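Local coordinates for protein H subunit of photosynthetic reaction center complex (Rhodopseudomonas palustris, PDB 6Z5S) that forms the H subunit of the bacterial photosynthetic reaction centre, with one membrane helix and an extramembrane domain that probably covers the quinone side of the core, at residues Y112-V118 / S228-K234; M150-C155 / F202-D208; V83-P87 / F96-G100; L190-F195 / I235-G240; P127-R133 / G224-S228. All blocks are in the same frame, centred on the assembly; numbering follows the deposited sequence.

Interactions 1, 2, 4 and 5 are joined in one extramembrane body. Helix 229-245 serves both interaction 1 and interaction 4, whose centres are 13 Å apart. Interaction 5 shares Ser228 with interaction 1 and meets interaction 4 where Val227 packs on Leu190. Interaction 2 meets interaction 4 through Val152 and Val207, which both pack on Leu191. Interaction 3 is a separate hairpin, with nearest atoms about 7 Å from interaction 1. The lipid pockets are formed by helix 9-31, Tyr6 and residues between 33 and 56, so these contacts lie outside them. Bound ubiquinone-10 is about 13 Å from the side chain of Arg115.

Interaction 1: residues Y112-V118 / S228-K234; sequences YAQRADV and SKLEEDK
Ser228, Lys229 and Leu230 bond to the 112-118 loop. Lys229 N gives a nearly straight bond to Val118 O (3.1 Å), reaching it from above the carbonyl plane. Leu230 N to Ala116 O is weak. Ser228 OG donates to Asp117 OD2 at 2.7 Å, on the anti side of the carboxylate and somewhat out of its plane. Asp117 reaches it because its CG stands anti to the backbone N (chi1 -155°). Ser228 is also the N-cap of helix 229-245. Its OG accepts from Glu231 N, while Glu231 OE1 takes Ser228 N, which makes a capping box. The loop thus holds the helix by its first turn.

The charged groups mostly pair elsewhere. The Arg115 chain bends at chi3 (89°) and crosses Lys229 at about a right angle. Lys229 CD lies over one guanidinium face, 3.9 Å from Arg115 NH2. Arg115 NE is 4.1 Å from Asp233 OD2, too far for a salt bridge. Arg115 NE and Lys229 NZ each form a salt bridge with an acidic side chain of another protein chain, and Asp233 OD2 accepts from a backbone there. With an alanine in place of Arg115, its acidic partner would probably lose its mate, and Lys229 CD the flat group it lies on.

The remaining contacts are packing. Lys234 CG sits over the centre of the Tyr112 ring, a CH-pi contact at 3.8 Å from the centroid. The methyl Leu230 CD2 rests against the amide nitrogen Gln114 NE2 at 3.5 Å.

Interaction 2: residues M150-C155 / F202-D208; sequences MPVVGC and FGKVSVD
Val153 pairs with Ser206 in a short, weakly bonded parallel strand pair within the PRC-barrel domain. Two backbone bonds join the strands. Val153 N donates to Val205 O at 3.0 Å, and Val207 N to Val153 O at 3.2 Å. Both donors lie nearly on the line of the carbonyl bond they meet.

On one face the valines pack together. Val152 CB meets Val205 CG1 at 3.7 Å, and the methyls Val152 CG2 and Val207 CG2 are 4.3 Å apart. Leu191 of strand 188-192 packs against Val152 and Val207, so this side turns to the larger sheet.

The other face carries Val153 and Ser206. Val153 CG1 lies between the backbone N and the carbonyl carbon (chi1 70°). This turns the methyl toward Ser206 CA, at 3.7 Å. The same methyl comes to the edge of the Phe202 ring, near its plane. At the start of the pair the Lys204 chain crosses the Pro151 ring at about a right angle, with Lys204 CD 3.4 Å from Pro151 CG.

Interaction 3: residues V83-P87 / F96-G100; sequences VALTP and FVPTG
Leu85 and Phe96 form the tighter side of this contact. Leu85 CD2 touches Phe96 CB at 3.7 Å, the two side chains crossing at about a right angle. The same methyl lies 3.5 Å from Val97 O and reaches on toward the Pro98 ring. Leu85 CG is placed anti to the carbonyl carbon (chi1 -81°), and the branch leans over the neighbouring strand. Phe96 CD2 comes to Pro87 N at 3.5 Å. Val107 packs on both Leu85 and Pro98. Another protein chain adds its backbone beside Leu85 and basic side chains beside Phe96 and Val97.

The Thr86 and Val97 face is looser. There the methyls Thr86 CG2 and Thr99 CG2 meet at 3.8 Å. Thr99 and Pro87 are exposed. At the looser end of the hairpin Ala84 CB lies near Thr99 OG1, and the bond from Thr99 N to Ala84 O is weak at 3.3 Å.

The firm backbone bonds run between the faces. Thr86 N donates to Val97 O at 2.9 Å, and Val97 N returns a bond to Thr86 O at 2.8 Å. Thr86 and Val97 are therefore a hydrogen-bonded antiparallel pair, flanked by non-hydrogen-bonded pairs Leu85-Pro98 and Pro87-Phe96. This is a two-stranded beta hairpin with an eight-residue connection.

Interaction 4: residues L190-F195 / I235-G240; sequences LLPVPF and ICAYYG
Strand 190-192 passes helix 235-240 at 8.3 Å between axes and at 68°, with Leu190 beside Ile235 and Pro192 beside Cys236. Tyr239 makes the largest contribution. Its CG stands anti to the carbonyl carbon (chi1 -77°), which sends the ring out toward the strand. The hydroxyl donates to Leu190 O at 3.1 Å, from a position tilted out of the carbonyl plane. Pro192 CD meets Tyr239 CD2 at 3.5 Å, and Leu191 CD1 meets Tyr239 CE1 at 3.6 Å. Both approach from the same side of the ring plane.

The Phe195 ring lies farther along. Tyr239 CB sits over the centre of one of its faces, a CH-pi contact 3.8 Å from the centroid. The two rings are near parallel but slid apart, so they barely overlap. Toward the start of the helix segment, Ile235 CD1 packs on Leu190 CB at 3.7 Å. Ile235 CG2 touches Pro192 CD, and Cys236 SG lies by Pro192 CG. Tyr177 of strand 174-182 packs on Leu190, Pro192 and Cys236.

A phenylalanine in place of Tyr239 would probably keep much of the packing but leave Leu190 O without the hydroxyl that bonds it. All the residues that touch are buried. The contact is therefore an apolar seam between helix and sheet edge, with one hydroxyl-to-carbonyl bond fixing how the Tyr239 ring reaches the strand.

Interaction 5: residues P127-R133 / G224-S228; sequences PIIVPLR and GDQVS
The guanidinium of Arg133 meets Asp225 at its edge, while Pro131 CB, from its own segment, sits 3.8 Å above the centre of one face. Arg133 grips side-on. Both Arg133 NE and Arg133 NH1 donate to Asp225 OD1, each at 3.0 Å, in a salt bridge. The oxygen lies near the guanidinium plane, but the carboxylate is turned 55° against it. One carboxylate oxygen thus takes two N-H groups. NH1 also gives a weak bond to Gly224 O. NH2 pairs with Glu179, so the guanidinium joins two acidic partners.

The Arg133 chain runs extended from CG to NE, which carries the group to the 224-228 loop. On the way Pro131 packs across Asp225 at about a right angle, with Pro131 CD 3.3 Å from Asp225 O. Val130 CG1 comes to the same carbonyl oxygen at 3.8 Å.

Farther along, Ile129 and Val227 make an apolar contact. Ile129 CG2 meets Val227 CG1 at 3.8 Å, and Glu232 of helix 229-245 touches both residues. Beyond them Pro127 CG rests on the amide oxygen Gln226 OE1 at 3.5 Å.

No backbone hydrogen bond crosses here. The hold comes from side chains of 127-133 meeting side chains and carbonyls of the loop. Strand 129-131 pairs with strand 161-169. The arrangement is that of an outermost strand, within this chain, of a four-stranded antiparallel sheet, flanked by the loop that leads into helix 229-245.

Interaction 1: residues Y112-V118 / S228-K234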
# COMPACT_ATOMS: atom_id res chain seq x y z
N TYR D 112 -12.51 6.56 -30.90
CA TYR D 112 -11.69 5.37 -30.90
C TYR D 112 -10.30 5.73 -31.40
O TYR D 112 -10.08 6.81 -31.93
CB TYR D 112 -12.30 4.26 -31.76
CG TYR D 112 -12.60 4.67 -33.18
CD1 TYR D 112 -13.81 5.25 -33.51
CD2 TYR D 112 -11.68 4.47 -34.19
CE1 TYR D 112 -14.08 5.63 -34.80
CE2 TYR D 112 -11.95 4.84 -35.48
CZ TYR D 112 -13.15 5.42 -35.78
OH TYR D 112 -13.43 5.79 -37.07
N ALA D 113 -9.37 4.81 -31.21
CA ALA D 113 -8.02 4.98 -31.71
C ALA D 113 -7.84 4.20 -33.00
O ALA D 113 -8.46 3.15 -33.20
CB ALA D 113 -6.99 4.52 -30.67
N GLN D 114 -6.98 4.71 -33.87
CA GLN D 114 -6.67 4.03 -35.12
C GLN D 114 -5.71 2.87 -34.84
O GLN D 114 -4.53 2.89 -35.17
CB GLN D 114 -6.09 5.00 -36.13
CG GLN D 114 -6.23 4.53 -37.56
CD GLN D 114 -7.67 4.48 -38.00
OE1 GLN D 114 -8.43 5.41 -37.78
NE2 GLN D 114 -8.05 3.37 -38.61
N ARG D 115 -6.26 1.85 -34.18
CA ARG D 115 -5.48 0.67 -33.86
C ARG D 115 -5.19 -0.13 -35.13
O ARG D 115 -5.76 0.11 -36.20
CB ARG D 115 -6.22 -0.20 -32.85
CG ARG D 115 -6.55 0.49 -31.56
CD ARG D 115 -7.02 -0.51 -30.53
NE ARG D 115 -5.93 -1.07 -29.75
CZ ARG D 115 -6.08 -1.99 -28.81
NH1 ARG D 115 -7.28 -2.47 -28.53
NH2 ARG D 115 -5.02 -2.43 -28.16
N ALA D 116 -4.29 -1.10 -34.99
CA ALA D 116 -3.98 -1.98 -36.11
C ALA D 116 -5.19 -2.81 -36.49
O ALA D 116 -5.89 -3.34 -35.62
CB ALA D 116 -2.80 -2.89 -35.75
N ASP D 117 -5.46 -2.91 -37.79
CA ASP D 117 -6.61 -3.67 -38.26
C ASP D 117 -6.22 -5.13 -38.40
O ASP D 117 -6.15 -5.71 -39.49
CB ASP D 117 -7.13 -3.09 -39.57
CG ASP D 117 -8.59 -3.40 -39.80
OD1 ASP D 117 -9.20 -2.79 -40.69
OD2 ASP D 117 -9.13 -4.26 -39.07
N VAL D 118 -5.95 -5.74 -37.25
CA VAL D 118 -5.53 -7.13 -37.17
C VAL D 118 -5.88 -7.62 -35.76
O VAL D 118 -5.80 -6.84 -34.81
CB VAL D 118 -4.03 -7.28 -37.48
CG1 VAL D 118 -3.18 -6.70 -36.37
CG2 VAL D 118 -3.68 -8.73 -37.73
N SER D 228 -10.71 -7.64 -35.25
CA SER D 228 -9.45 -6.92 -35.15
C SER D 228 -9.52 -5.89 -34.03
O SER D 228 -10.59 -5.53 -33.54
CB SER D 228 -9.12 -6.25 -36.48
OG SER D 228 -9.89 -5.08 -36.65
N LYS D 229 -8.34 -5.41 -33.63
CA LYS D 229 -8.28 -4.38 -32.60
C LYS D 229 -9.02 -3.12 -33.03
O LYS D 229 -9.67 -2.45 -32.22
CB LYS D 229 -6.83 -4.06 -32.27
CG LYS D 229 -6.16 -5.07 -31.36
CD LYS D 229 -4.68 -4.83 -31.25
CE LYS D 229 -3.92 -5.48 -32.38
NZ LYS D 229 -2.46 -5.24 -32.25
N LEU D 230 -8.93 -2.78 -34.32
CA LEU D 230 -9.61 -1.60 -34.82
C LEU D 230 -11.12 -1.74 -34.69
O LEU D 230 -11.80 -0.81 -34.24
CB LEU D 230 -9.22 -1.35 -36.27
CG LEU D 230 -9.74 -0.05 -36.87
CD1 LEU D 230 -9.31 1.12 -36.01
CD2 LEU D 230 -9.24 0.11 -38.28
N GLU D 231 -11.65 -2.90 -35.07
CA GLU D 231 -13.08 -3.12 -34.91
C GLU D 231 -13.48 -3.16 -33.45
O GLU D 231 -14.58 -2.74 -33.10
CB GLU D 231 -13.48 -4.41 -35.61
CG GLU D 231 -13.17 -4.42 -37.09
CD GLU D 231 -12.75 -5.78 -37.60
OE1 GLU D 231 -12.45 -6.66 -36.76
OE2 GLU D 231 -12.73 -5.98 -38.83
N GLU D 232 -12.60 -3.66 -32.58
CA GLU D 232 -12.87 -3.65 -31.15
C GLU D 232 -13.06 -2.22 -30.65
O GLU D 232 -14.06 -1.92 -29.98
CB GLU D 232 -11.75 -4.34 -30.39
CG GLU D 232 -11.83 -5.84 -30.39
CD GLU D 232 -10.80 -6.47 -29.48
OE1 GLU D 232 -9.78 -6.98 -29.99
OE2 GLU D 232 -11.00 -6.45 -28.25
N ASP D 233 -12.11 -1.33 -30.95
CA ASP D 233 -12.31 0.05 -30.54
C ASP D 233 -13.54 0.65 -31.19
O ASP D 233 -14.27 1.40 -30.55
CB ASP D 233 -11.09 0.93 -30.83
CG ASP D 233 -10.10 0.94 -29.70
OD1 ASP D 233 -10.45 0.46 -28.60
OD2 ASP D 233 -9.03 1.54 -29.86
N LYS D 234 -13.80 0.34 -32.46
CA LYS D 234 -14.95 0.94 -33.12
C LYS D 234 -16.26 0.52 -32.46
O LYS D 234 -17.16 1.34 -32.27
CB LYS D 234 -14.96 0.60 -34.60
CG LYS D 234 -14.12 1.54 -35.41
CD LYS D 234 -14.14 1.18 -36.87
CE LYS D 234 -13.15 2.02 -37.64
NZ LYS D 234 -13.03 1.55 -39.04

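Interaction 2: residues M150-C155 / F202-D208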
# COMPACT_ATOMS: atom_id res chain seq x y z
N MET D 150 -31.66 -15.30 -25.99
CA MET D 150 -32.31 -14.11 -25.45
C MET D 150 -32.28 -13.00 -26.49
O MET D 150 -31.22 -12.69 -27.04
CB MET D 150 -31.61 -13.63 -24.18
CG MET D 150 -31.55 -14.62 -23.05
SD MET D 150 -30.91 -13.81 -21.57
CE MET D 150 -30.69 -15.19 -20.46
N PRO D 151 -33.43 -12.39 -26.81
CA PRO D 151 -33.41 -11.24 -27.72
C PRO D 151 -32.99 -9.97 -26.98
O PRO D 151 -33.53 -9.64 -25.93
CB PRO D 151 -34.86 -11.15 -28.20
CG PRO D 151 -35.66 -11.87 -27.20
CD PRO D 151 -34.78 -12.87 -26.52
N VAL D 152 -32.01 -9.28 -27.54
CA VAL D 152 -31.46 -8.08 -26.93
C VAL D 152 -32.37 -6.90 -27.24
O VAL D 152 -32.86 -6.74 -28.36
CB VAL D 152 -30.03 -7.84 -27.44
CG1 VAL D 152 -30.02 -7.68 -28.93
CG2 VAL D 152 -29.43 -6.61 -26.77
N VAL D 153 -32.56 -6.06 -26.22
CA VAL D 153 -33.48 -4.94 -26.27
C VAL D 153 -32.70 -3.65 -26.06
O VAL D 153 -31.70 -3.61 -25.34
CB VAL D 153 -34.59 -5.11 -25.20
CG1 VAL D 153 -34.03 -4.93 -23.80
CG2 VAL D 153 -35.73 -4.15 -25.44
N GLY D 154 -33.16 -2.58 -26.71
CA GLY D 154 -32.49 -1.30 -26.65
C GLY D 154 -32.61 -0.62 -25.30
O GLY D 154 -32.86 -1.27 -24.29
N CYS D 155 -32.40 0.70 -25.26
CA CYS D 155 -32.60 1.47 -24.04
C CYS D 155 -34.00 2.02 -23.93
O CYS D 155 -34.52 2.18 -22.82
CB CYS D 155 -31.60 2.62 -23.97
SG CYS D 155 -31.77 3.65 -22.50
N PHE D 202 -36.20 -9.64 -17.02
CA PHE D 202 -37.51 -10.21 -17.31
C PHE D 202 -37.41 -11.48 -18.15
O PHE D 202 -37.74 -12.57 -17.67
CB PHE D 202 -38.37 -9.15 -17.99
CG PHE D 202 -37.58 -8.21 -18.88
CD1 PHE D 202 -36.95 -7.10 -18.34
CD2 PHE D 202 -37.45 -8.44 -20.23
CE1 PHE D 202 -36.23 -6.25 -19.13
CE2 PHE D 202 -36.72 -7.59 -21.03
CZ PHE D 202 -36.11 -6.49 -20.47
N GLY D 203 -36.94 -11.35 -19.38
CA GLY D 203 -36.72 -12.50 -20.23
C GLY D 203 -35.49 -12.39 -21.11
O GLY D 203 -35.12 -13.34 -21.80
N LYS D 204 -34.84 -11.23 -21.09
CA LYS D 204 -33.96 -10.83 -22.17
C LYS D 204 -32.71 -10.17 -21.60
O LYS D 204 -32.53 -10.10 -20.38
CB LYS D 204 -34.71 -9.91 -23.14
CG LYS D 204 -35.86 -10.59 -23.86
CD LYS D 204 -36.59 -9.66 -24.81
CE LYS D 204 -37.49 -8.69 -24.08
NZ LYS D 204 -38.61 -9.37 -23.40
N VAL D 205 -31.85 -9.70 -22.49
CA VAL D 205 -30.66 -8.94 -22.13
C VAL D 205 -30.86 -7.50 -22.60
O VAL D 205 -31.34 -7.27 -23.72
CB VAL D 205 -29.38 -9.56 -22.72
CG1 VAL D 205 -29.46 -9.62 -24.23
CG2 VAL D 205 -28.16 -8.77 -22.29
N SER D 206 -30.51 -6.55 -21.74
CA SER D 206 -30.84 -5.15 -21.96
C SER D 206 -29.58 -4.32 -22.05
O SER D 206 -28.65 -4.47 -21.25
CB SER D 206 -31.72 -4.63 -20.82
OG SER D 206 -30.98 -4.56 -19.62
N VAL D 207 -29.56 -3.42 -23.03
CA VAL D 207 -28.47 -2.47 -23.23
C VAL D 207 -29.06 -1.07 -23.16
O VAL D 207 -29.92 -0.72 -23.98
CB VAL D 207 -27.76 -2.69 -24.56
CG1 VAL D 207 -26.86 -1.51 -24.88
CG2 VAL D 207 -26.95 -3.97 -24.50
N ASP D 208 -28.61 -0.29 -22.19
CA ASP D 208 -29.15 1.04 -21.97
C ASP D 208 -28.32 2.14 -22.62
O ASP D 208 -28.67 3.32 -22.49
CB ASP D 208 -29.27 1.32 -20.47
CG ASP D 208 -28.01 0.94 -19.73
OD1 ASP D 208 -27.66 -0.25 -19.74
OD2 ASP D 208 -27.37 1.84 -19.15

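Interaction 3: residues V83-P87 / F96-G100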
# COMPACT_ATOMS: atom_id res chain seq x y z
N VAL D 83 -10.61 15.24 -36.77
CA VAL D 83 -11.89 14.56 -36.70
C VAL D 83 -12.99 15.57 -36.97
O VAL D 83 -12.73 16.74 -37.24
CB VAL D 83 -12.10 13.85 -35.35
CG1 VAL D 83 -11.11 12.72 -35.19
CG2 VAL D 83 -11.94 14.83 -34.22
N ALA D 84 -14.24 15.11 -36.87
CA ALA D 84 -15.40 15.92 -37.22
C ALA D 84 -15.85 16.71 -35.99
O ALA D 84 -16.84 16.39 -35.33
CB ALA D 84 -16.52 15.04 -37.76
N LEU D 85 -15.11 17.77 -35.70
CA LEU D 85 -15.36 18.59 -34.52
C LEU D 85 -15.10 20.05 -34.86
O LEU D 85 -14.24 20.37 -35.67
CB LEU D 85 -14.48 18.17 -33.35
CG LEU D 85 -14.93 16.96 -32.54
CD1 LEU D 85 -13.83 16.52 -31.62
CD2 LEU D 85 -16.16 17.31 -31.74
N THR D 86 -15.86 20.93 -34.21
CA THR D 86 -15.62 22.35 -34.39
C THR D 86 -15.64 23.06 -33.05
O THR D 86 -16.47 22.75 -32.19
CB THR D 86 -16.65 22.98 -35.34
OG1 THR D 86 -16.32 24.35 -35.55
CG2 THR D 86 -18.06 22.87 -34.78
N PRO D 87 -14.73 24.00 -32.82
CA PRO D 87 -14.67 24.65 -31.51
C PRO D 87 -15.94 25.43 -31.20
O PRO D 87 -16.42 26.21 -32.02
CB PRO D 87 -13.45 25.57 -31.63
CG PRO D 87 -13.18 25.68 -33.07
CD PRO D 87 -13.63 24.42 -33.70
N PHE D 96 -15.34 21.30 -27.88
CA PHE D 96 -15.68 21.13 -29.27
C PHE D 96 -17.08 20.54 -29.40
O PHE D 96 -17.58 19.90 -28.48
CB PHE D 96 -14.68 20.22 -29.98
CG PHE D 96 -13.31 20.80 -30.05
CD1 PHE D 96 -12.40 20.59 -29.04
CD2 PHE D 96 -12.93 21.56 -31.13
CE1 PHE D 96 -11.14 21.12 -29.10
CE2 PHE D 96 -11.67 22.10 -31.20
CZ PHE D 96 -10.78 21.88 -30.18
N VAL D 97 -17.70 20.80 -30.54
CA VAL D 97 -19.04 20.35 -30.84
C VAL D 97 -18.95 19.42 -32.04
O VAL D 97 -18.27 19.75 -33.01
CB VAL D 97 -20.00 21.51 -31.15
CG1 VAL D 97 -21.36 21.00 -31.49
CG2 VAL D 97 -20.06 22.45 -29.97
N PRO D 98 -19.57 18.24 -32.01
CA PRO D 98 -19.54 17.34 -33.17
C PRO D 98 -20.34 17.92 -34.32
O PRO D 98 -21.53 18.23 -34.18
CB PRO D 98 -20.17 16.05 -32.63
CG PRO D 98 -20.96 16.47 -31.46
CD PRO D 98 -20.24 17.62 -30.85
N THR D 99 -19.68 18.09 -35.46
CA THR D 99 -20.35 18.66 -36.62
C THR D 99 -21.36 17.69 -37.21
O THR D 99 -22.45 18.10 -37.63
CB THR D 99 -19.32 19.04 -37.68
OG1 THR D 99 -18.76 17.85 -38.24
CG2 THR D 99 -18.22 19.88 -37.08
N GLY D 100 -21.04 16.40 -37.23
CA GLY D 100 -21.93 15.41 -37.81
C GLY D 100 -22.58 14.51 -36.79
O GLY D 100 -23.08 14.97 -35.76

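Interaction 4: residues L190-F195 / I235-G240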
# COMPACT_ATOMS: atom_id res chain seq x y z
N LEU D 190 -21.49 -7.02 -33.03
CA LEU D 190 -20.96 -7.37 -31.73
C LEU D 190 -21.47 -6.41 -30.67
O LEU D 190 -21.77 -5.25 -30.94
CB LEU D 190 -19.43 -7.37 -31.74
CG LEU D 190 -18.81 -8.57 -32.45
CD1 LEU D 190 -17.31 -8.46 -32.43
CD2 LEU D 190 -19.25 -9.85 -31.79
N LEU D 191 -21.59 -6.93 -29.45
CA LEU D 191 -22.01 -6.13 -28.30
C LEU D 191 -21.07 -6.43 -27.14
O LEU D 191 -21.03 -7.59 -26.67
CB LEU D 191 -23.46 -6.46 -27.93
CG LEU D 191 -23.91 -6.11 -26.52
CD1 LEU D 191 -23.84 -4.63 -26.29
CD2 LEU D 191 -25.31 -6.62 -26.31
N PRO D 192 -20.29 -5.46 -26.68
CA PRO D 192 -19.38 -5.73 -25.57
C PRO D 192 -20.15 -6.12 -24.32
O PRO D 192 -21.16 -5.51 -23.98
CB PRO D 192 -18.64 -4.40 -25.39
CG PRO D 192 -18.82 -3.69 -26.67
CD PRO D 192 -20.17 -4.09 -27.17
N VAL D 193 -19.65 -7.15 -23.64
CA VAL D 193 -20.33 -7.63 -22.43
C VAL D 193 -20.48 -6.54 -21.38
O VAL D 193 -21.58 -6.42 -20.81
CB VAL D 193 -19.60 -8.88 -21.88
CG1 VAL D 193 -20.15 -9.25 -20.53
CG2 VAL D 193 -19.75 -10.03 -22.85
N PRO D 194 -19.47 -5.72 -21.07
CA PRO D 194 -19.67 -4.69 -20.04
C PRO D 194 -20.75 -3.69 -20.39
O PRO D 194 -21.25 -3.01 -19.49
CB PRO D 194 -18.29 -4.01 -19.96
CG PRO D 194 -17.35 -5.04 -20.41
CD PRO D 194 -18.06 -5.77 -21.50
N PHE D 195 -21.13 -3.57 -21.65
CA PHE D 195 -22.19 -2.67 -22.06
C PHE D 195 -23.56 -3.33 -22.04
O PHE D 195 -24.53 -2.74 -22.52
CB PHE D 195 -21.91 -2.10 -23.45
CG PHE D 195 -20.95 -0.96 -23.45
CD1 PHE D 195 -21.35 0.29 -23.00
CD2 PHE D 195 -19.66 -1.12 -23.90
CE1 PHE D 195 -20.48 1.34 -23.01
CE2 PHE D 195 -18.78 -0.06 -23.91
CZ PHE D 195 -19.19 1.17 -23.46
N ILE D 235 -16.36 -0.75 -32.06
CA ILE D 235 -17.59 -1.23 -31.44
C ILE D 235 -17.76 -0.64 -30.05
O ILE D 235 -18.82 -0.09 -29.71
CB ILE D 235 -17.61 -2.77 -31.42
CG1 ILE D 235 -17.74 -3.30 -32.84
CG2 ILE D 235 -18.74 -3.28 -30.57
CD1 ILE D 235 -17.23 -4.70 -33.01
N CYS D 236 -16.72 -0.75 -29.21
CA CYS D 236 -16.83 -0.17 -27.88
C CYS D 236 -17.05 1.33 -27.94
O CYS D 236 -17.73 1.89 -27.07
CB CYS D 236 -15.59 -0.49 -27.05
SG CYS D 236 -15.09 -2.22 -27.08
N ALA D 237 -16.55 2.00 -28.97
CA ALA D 237 -16.74 3.43 -29.10
C ALA D 237 -18.15 3.77 -29.56
O ALA D 237 -18.74 4.75 -29.10
CB ALA D 237 -15.72 4.00 -30.08
N TYR D 238 -18.71 2.97 -30.47
CA TYR D 238 -20.10 3.16 -30.85
C TYR D 238 -21.00 3.02 -29.64
O TYR D 238 -21.98 3.76 -29.50
CB TYR D 238 -20.50 2.15 -31.93
CG TYR D 238 -21.90 2.36 -32.43
CD1 TYR D 238 -22.15 3.20 -33.49
CD2 TYR D 238 -22.97 1.71 -31.85
CE1 TYR D 238 -23.42 3.40 -33.96
CE2 TYR D 238 -24.24 1.90 -32.30
CZ TYR D 238 -24.47 2.74 -33.35
OH TYR D 238 -25.74 2.93 -33.81
N TYR D 239 -20.69 2.09 -28.75
CA TYR D 239 -21.52 1.94 -27.57
C TYR D 239 -21.25 3.03 -26.53
O TYR D 239 -22.18 3.45 -25.83
CB TYR D 239 -21.34 0.56 -26.95
CG TYR D 239 -22.07 -0.49 -27.73
CD1 TYR D 239 -23.42 -0.71 -27.54
CD2 TYR D 239 -21.42 -1.25 -28.68
CE1 TYR D 239 -24.09 -1.67 -28.25
CE2 TYR D 239 -22.08 -2.21 -29.39
CZ TYR D 239 -23.41 -2.42 -29.18
OH TYR D 239 -24.06 -3.38 -29.91
N GLY D 240 -20.01 3.49 -26.42
CA GLY D 240 -19.73 4.59 -25.51
C GLY D 240 -20.31 5.91 -25.94
O GLY D 240 -20.56 6.77 -25.09

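Interaction 5: residues P127-R133 / G224-S228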
# COMPACT_ATOMS: atom_id res chain seq x y z
N PRO D 127 -6.10 -15.76 -33.28
CA PRO D 127 -6.92 -14.75 -32.61
C PRO D 127 -7.44 -15.27 -31.27
O PRO D 127 -7.90 -16.40 -31.17
CB PRO D 127 -8.06 -14.50 -33.60
CG PRO D 127 -7.47 -14.86 -34.92
CD PRO D 127 -6.55 -16.01 -34.66
N ILE D 128 -7.35 -14.42 -30.25
CA ILE D 128 -7.79 -14.82 -28.92
C ILE D 128 -9.27 -14.55 -28.70
O ILE D 128 -9.91 -15.25 -27.91
CB ILE D 128 -6.94 -14.12 -27.85
CG1 ILE D 128 -7.06 -12.61 -27.97
CG2 ILE D 128 -5.50 -14.54 -27.97
CD1 ILE D 128 -6.28 -11.86 -26.94
N ILE D 129 -9.83 -13.55 -29.36
CA ILE D 129 -11.25 -13.24 -29.24
C ILE D 129 -11.95 -13.95 -30.40
O ILE D 129 -11.84 -13.53 -31.55
CB ILE D 129 -11.52 -11.74 -29.25
CG1 ILE D 129 -10.72 -11.06 -28.14
CG2 ILE D 129 -13.00 -11.47 -29.07
CD1 ILE D 129 -11.12 -9.64 -27.89
N VAL D 130 -12.66 -15.03 -30.09
CA VAL D 130 -13.29 -15.85 -31.12
C VAL D 130 -14.67 -16.26 -30.66
O VAL D 130 -14.96 -16.32 -29.46
CB VAL D 130 -12.46 -17.11 -31.44
CG1 VAL D 130 -11.14 -16.72 -32.07
CG2 VAL D 130 -12.22 -17.90 -30.18
N PRO D 131 -15.56 -16.56 -31.61
CA PRO D 131 -16.86 -17.12 -31.24
C PRO D 131 -16.68 -18.50 -30.65
O PRO D 131 -15.74 -19.22 -30.98
CB PRO D 131 -17.62 -17.17 -32.57
CG PRO D 131 -16.85 -16.32 -33.50
CD PRO D 131 -15.44 -16.40 -33.07
N LEU D 132 -17.60 -18.88 -29.75
CA LEU D 132 -17.50 -20.18 -29.11
C LEU D 132 -17.58 -21.31 -30.12
O LEU D 132 -17.02 -22.39 -29.89
CB LEU D 132 -18.58 -20.35 -28.05
CG LEU D 132 -18.18 -19.92 -26.65
CD1 LEU D 132 -19.32 -20.16 -25.69
CD2 LEU D 132 -16.95 -20.67 -26.21
N ARG D 133 -18.25 -21.09 -31.25
CA ARG D 133 -18.24 -22.07 -32.33
C ARG D 133 -16.85 -22.29 -32.90
O ARG D 133 -16.63 -23.29 -33.59
CB ARG D 133 -19.19 -21.63 -33.43
CG ARG D 133 -18.76 -20.35 -34.10
CD ARG D 133 -19.64 -20.01 -35.28
NE ARG D 133 -19.30 -18.71 -35.83
CZ ARG D 133 -19.93 -17.58 -35.52
NH1 ARG D 133 -19.55 -16.44 -36.06
NH2 ARG D 133 -20.95 -17.61 -34.68
N GLY D 224 -15.64 -13.13 -40.04
CA GLY D 224 -16.82 -13.63 -39.35
C GLY D 224 -16.49 -14.31 -38.04
O GLY D 224 -17.31 -14.32 -37.12
N ASP D 225 -15.29 -14.88 -37.94
CA ASP D 225 -14.89 -15.62 -36.75
C ASP D 225 -13.69 -14.99 -36.06
O ASP D 225 -13.06 -15.63 -35.22
CB ASP D 225 -14.60 -17.07 -37.09
CG ASP D 225 -15.84 -17.82 -37.54
OD1 ASP D 225 -16.95 -17.42 -37.13
OD2 ASP D 225 -15.70 -18.80 -38.29
N GLN D 226 -13.36 -13.75 -36.40
CA GLN D 226 -12.28 -13.05 -35.72
C GLN D 226 -12.54 -11.56 -35.84
O GLN D 226 -13.12 -11.08 -36.81
CB GLN D 226 -10.92 -13.42 -36.29
CG GLN D 226 -10.57 -12.72 -37.58
CD GLN D 226 -9.31 -13.27 -38.21
OE1 GLN D 226 -9.01 -14.45 -38.08
NE2 GLN D 226 -8.57 -12.41 -38.90
N VAL D 227 -12.10 -10.82 -34.83
CA VAL D 227 -12.31 -9.38 -34.75
C VAL D 227 -10.96 -8.72 -34.52
O VAL D 227 -10.15 -9.19 -33.71
CB VAL D 227 -13.32 -9.02 -33.64
CG1 VAL D 227 -12.84 -9.51 -32.29
CG2 VAL D 227 -13.57 -7.53 -33.61
N SER D 228 -10.71 -7.64 -35.25
CA SER D 228 -9.45 -6.92 -35.15
C SER D 228 -9.52 -5.89 -34.03
O SER D 228 -10.59 -5.53 -33.54
CB SER D 228 -9.12 -6.25 -36.48
OG SER D 228 -9.89 -5.08 -36.65